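Lic11098 (Leptospira interrogans serogroup Icterohaemorrhagiae serovar copenhageni, PDB 4U08) is of unknown function but is a leucine-rich repeat solenoid of a pathogen, a presumed virulence factor that probably binds partners on its concave surface. Local coordinates at residues 67-78 / 90-101. Residues are numbered along the deposited sequence; the frame is centred on the assembly and turned at random.
Sequences NLQQLHLSKNQL and NLQKLKLYENQL
Asn99 reaches into the turn of the preceding repeat and grips it with both ends of its amide. ND2 donates to Leu73 O at 2.9 Å, nearly in the amide plane, and OD1 accepts from Leu78 N at 3.0 Å. ND2 also bonds Leu96 O of its own segment, fixing the amide's rotation. Next to this amide, Ser74 CB sits over the face of the Tyr97 ring, 3.5 Å from its centroid in a CH-pi contact. With CG between backbone N and carbonyl carbon (chi1 66°), Tyr97 turns its ring face to Ser74; Ser74 OG, over the same face but offset toward the rim, 3.1 Å from Tyr97 CD2, is buried without a hydrogen-bond partner.

Upstream, strands 70-72 and 93-95 run parallel, joined by bonds such as Lys95 N to Leu71 O at 3.0 Å. His72 NE2 donates in its ring plane to a lone pair of Gln70 OE1 (2.9 Å), while Lys95 CD lies 3.5 Å from His72 ND1. The bent Lys93 chain passes alongside the Gln70 amide to a salt bridge with Glu116. Leu71 and Leu94 lie side by side on the buried face, CD2 to CD1 3.9 Å.

Asn76 bonds Leu50 and Leu55, and Asn122 bonds Leu96 and Leu101. This is the asparagine ladder of leucine-rich repeats: the same asparagine of successive coils satisfies backbone N-H and C=O groups of the turn before.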
# COMPACT_ATOMS: atom_id res chain seq x y z
N ASN A 67 24.12 -16.36 19.57
CA ASN A 67 24.63 -15.22 18.81
C ASN A 67 23.83 -14.94 17.52
O ASN A 67 24.09 -13.93 16.86
CB ASN A 67 26.13 -15.36 18.54
CG ASN A 67 26.96 -15.07 19.77
OD1 ASN A 67 26.90 -13.97 20.35
ND2 ASN A 67 27.71 -16.07 20.22
N LEU A 68 22.85 -15.80 17.18
CA LEU A 68 22.03 -15.66 15.97
C LEU A 68 21.21 -14.38 15.96
O LEU A 68 20.43 -14.15 16.89
CB LEU A 68 21.14 -16.89 15.76
CG LEU A 68 20.56 -17.10 14.35
CD1 LEU A 68 21.64 -17.46 13.34
CD2 LEU A 68 19.50 -18.19 14.37
N GLN A 69 21.41 -13.53 14.93
CA GLN A 69 20.72 -12.24 14.74
C GLN A 69 19.66 -12.32 13.66
O GLN A 69 18.68 -11.57 13.70
CB GLN A 69 21.74 -11.14 14.39
CG GLN A 69 22.74 -10.85 15.53
CD GLN A 69 23.70 -9.73 15.20
OE1 GLN A 69 24.35 -9.71 14.15
NE2 GLN A 69 23.84 -8.79 16.13
N GLN A 70 19.84 -13.23 12.67
CA GLN A 70 18.90 -13.40 11.57
C GLN A 70 18.66 -14.86 11.24
O GLN A 70 19.60 -15.62 11.00
CB GLN A 70 19.38 -12.66 10.30
CG GLN A 70 19.46 -11.14 10.44
CD GLN A 70 19.65 -10.43 9.12
OE1 GLN A 70 19.17 -10.87 8.06
NE2 GLN A 70 20.28 -9.29 9.16
N LEU A 71 17.37 -15.23 11.21
CA LEU A 71 16.96 -16.58 10.87
C LEU A 71 16.00 -16.51 9.68
O LEU A 71 14.87 -16.03 9.81
CB LEU A 71 16.34 -17.29 12.10
CG LEU A 71 15.83 -18.72 11.89
CD1 LEU A 71 16.94 -19.64 11.38
CD2 LEU A 71 15.26 -19.27 13.18
N HIS A 72 16.48 -16.95 8.50
CA HIS A 72 15.73 -16.96 7.25
C HIS A 72 15.20 -18.38 7.02
O HIS A 72 15.98 -19.31 6.81
CB HIS A 72 16.61 -16.48 6.07
CG HIS A 72 17.11 -15.07 6.24
ND1 HIS A 72 16.58 -14.02 5.51
CD2 HIS A 72 18.07 -14.58 7.07
CE1 HIS A 72 17.22 -12.94 5.92
NE2 HIS A 72 18.12 -13.23 6.85
N LEU A 73 13.89 -18.55 7.14
CA LEU A 73 13.25 -19.86 7.01
C LEU A 73 12.09 -19.83 6.03
O LEU A 73 11.17 -20.65 6.13
CB LEU A 73 12.74 -20.29 8.39
CG LEU A 73 13.67 -21.10 9.25
CD1 LEU A 73 13.15 -21.16 10.65
CD2 LEU A 73 13.81 -22.51 8.70
N SER A 74 12.13 -18.89 5.10
CA SER A 74 11.07 -18.71 4.13
C SER A 74 11.03 -19.82 3.11
O SER A 74 12.05 -20.47 2.85
CB SER A 74 11.23 -17.36 3.43
OG SER A 74 11.26 -16.30 4.37
N LYS A 75 9.85 -20.05 2.53
CA LYS A 75 9.62 -21.02 1.46
C LYS A 75 10.08 -22.44 1.84
O LYS A 75 10.92 -23.04 1.17
CB LYS A 75 10.22 -20.52 0.12
CG LYS A 75 9.66 -19.17 -0.33
CD LYS A 75 10.35 -18.64 -1.58
CE LYS A 75 11.26 -17.48 -1.28
NZ LYS A 75 12.03 -17.04 -2.47
N ASN A 76 9.54 -22.95 2.94
CA ASN A 76 9.75 -24.32 3.39
C ASN A 76 8.34 -24.87 3.58
O ASN A 76 7.39 -24.32 3.01
CB ASN A 76 10.55 -24.37 4.69
CG ASN A 76 12.02 -24.29 4.46
OD1 ASN A 76 12.66 -25.28 4.16
ND2 ASN A 76 12.56 -23.10 4.56
N GLN A 77 8.19 -25.95 4.37
CA GLN A 77 6.89 -26.56 4.64
C GLN A 77 6.71 -26.69 6.16
O GLN A 77 6.09 -27.66 6.62
CB GLN A 77 6.81 -27.94 3.94
CG GLN A 77 6.83 -27.90 2.41
CD GLN A 77 7.17 -29.24 1.78
OE1 GLN A 77 7.80 -30.12 2.39
NE2 GLN A 77 6.81 -29.41 0.52
N LEU A 78 7.26 -25.71 6.94
CA LEU A 78 7.24 -25.74 8.41
C LEU A 78 5.83 -25.82 8.96
O LEU A 78 4.99 -24.99 8.63
CB LEU A 78 7.99 -24.57 9.05
CG LEU A 78 9.49 -24.48 8.80
CD1 LEU A 78 10.04 -23.21 9.40
CD2 LEU A 78 10.23 -25.67 9.39
N ASN A 90 19.38 -12.99 20.88
CA ASN A 90 19.97 -11.95 20.02
C ASN A 90 19.23 -11.80 18.68
O ASN A 90 19.56 -10.89 17.90
CB ASN A 90 21.48 -12.14 19.83
CG ASN A 90 22.28 -11.62 21.00
OD1 ASN A 90 22.09 -10.50 21.49
ND2 ASN A 90 23.21 -12.42 21.49
N LEU A 91 18.24 -12.66 18.41
CA LEU A 91 17.47 -12.63 17.18
C LEU A 91 16.77 -11.28 16.96
O LEU A 91 16.02 -10.81 17.83
CB LEU A 91 16.46 -13.78 17.13
CG LEU A 91 15.99 -14.22 15.73
CD1 LEU A 91 17.12 -14.84 14.90
CD2 LEU A 91 14.86 -15.20 15.83
N GLN A 92 17.08 -10.64 15.82
CA GLN A 92 16.48 -9.36 15.43
C GLN A 92 15.54 -9.53 14.26
O GLN A 92 14.63 -8.72 14.08
CB GLN A 92 17.58 -8.35 15.08
CG GLN A 92 18.33 -7.85 16.31
CD GLN A 92 19.58 -7.05 15.98
OE1 GLN A 92 20.28 -7.30 14.98
NE2 GLN A 92 19.90 -6.11 16.86
N LYS A 93 15.76 -10.55 13.43
CA LYS A 93 14.94 -10.77 12.25
C LYS A 93 14.53 -12.22 12.17
O LYS A 93 15.38 -13.11 12.22
CB LYS A 93 15.74 -10.34 11.00
CG LYS A 93 14.91 -9.86 9.82
CD LYS A 93 15.76 -9.63 8.55
CE LYS A 93 16.65 -8.41 8.57
NZ LYS A 93 15.89 -7.13 8.56
N LEU A 94 13.23 -12.48 12.05
CA LEU A 94 12.72 -13.84 11.90
C LEU A 94 11.83 -13.87 10.68
O LEU A 94 10.77 -13.26 10.67
CB LEU A 94 12.01 -14.32 13.20
CG LEU A 94 11.34 -15.70 13.18
CD1 LEU A 94 12.31 -16.81 12.82
CD2 LEU A 94 10.62 -15.98 14.52
N LYS A 95 12.29 -14.56 9.62
CA LYS A 95 11.58 -14.65 8.35
C LYS A 95 10.99 -16.03 8.11
O LYS A 95 11.72 -17.00 7.89
CB LYS A 95 12.45 -14.17 7.17
CG LYS A 95 12.84 -12.69 7.30
CD LYS A 95 13.67 -12.17 6.14
CE LYS A 95 12.86 -11.31 5.20
NZ LYS A 95 13.72 -10.59 4.22
N LEU A 96 9.66 -16.13 8.16
CA LEU A 96 8.94 -17.39 8.03
C LEU A 96 7.89 -17.36 6.95
O LEU A 96 6.96 -18.18 6.98
CB LEU A 96 8.30 -17.75 9.38
CG LEU A 96 9.27 -18.15 10.49
CD1 LEU A 96 8.67 -17.89 11.84
CD2 LEU A 96 9.67 -19.59 10.37
N TYR A 97 8.00 -16.42 5.99
CA TYR A 97 7.00 -16.35 4.94
C TYR A 97 7.00 -17.61 4.08
O TYR A 97 8.04 -18.22 3.87
CB TYR A 97 7.07 -15.04 4.11
CG TYR A 97 8.30 -14.82 3.27
CD1 TYR A 97 8.38 -15.30 1.96
CD2 TYR A 97 9.33 -14.00 3.71
CE1 TYR A 97 9.49 -15.06 1.16
CE2 TYR A 97 10.44 -13.72 2.91
CZ TYR A 97 10.53 -14.27 1.64
OH TYR A 97 11.63 -14.02 0.86
N GLU A 98 5.81 -18.01 3.63
CA GLU A 98 5.55 -19.21 2.83
C GLU A 98 5.96 -20.50 3.56
O GLU A 98 7.00 -21.10 3.28
CB GLU A 98 6.12 -19.11 1.39
CG GLU A 98 5.31 -19.90 0.38
CD GLU A 98 3.93 -19.34 0.08
OE1 GLU A 98 3.85 -18.32 -0.64
OE2 GLU A 98 2.93 -19.93 0.55
N ASN A 99 5.15 -20.85 4.56
CA ASN A 99 5.26 -22.08 5.34
C ASN A 99 3.83 -22.52 5.65
O ASN A 99 2.88 -21.94 5.12
CB ASN A 99 6.10 -21.86 6.60
CG ASN A 99 7.57 -21.92 6.32
OD1 ASN A 99 8.11 -22.98 6.02
ND2 ASN A 99 8.24 -20.79 6.38
N GLN A 100 3.67 -23.53 6.51
CA GLN A 100 2.33 -24.00 6.85
C GLN A 100 2.05 -23.89 8.35
O GLN A 100 1.46 -24.80 8.94
CB GLN A 100 2.14 -25.43 6.32
CG GLN A 100 1.82 -25.47 4.84
CD GLN A 100 1.96 -26.87 4.31
OE1 GLN A 100 1.15 -27.76 4.60
NE2 GLN A 100 3.02 -27.12 3.56
N LEU A 101 2.49 -22.79 8.98
CA LEU A 101 2.29 -22.58 10.41
C LEU A 101 0.83 -22.29 10.72
O LEU A 101 0.21 -21.47 10.05
CB LEU A 101 3.21 -21.49 10.98
CG LEU A 101 4.72 -21.67 10.78
CD1 LEU A 101 5.45 -20.42 11.18
CD2 LEU A 101 5.27 -22.84 11.59
O HOH W 1 26.32 -12.31 22.45
O HOH W 2 20.11 -15.30 19.44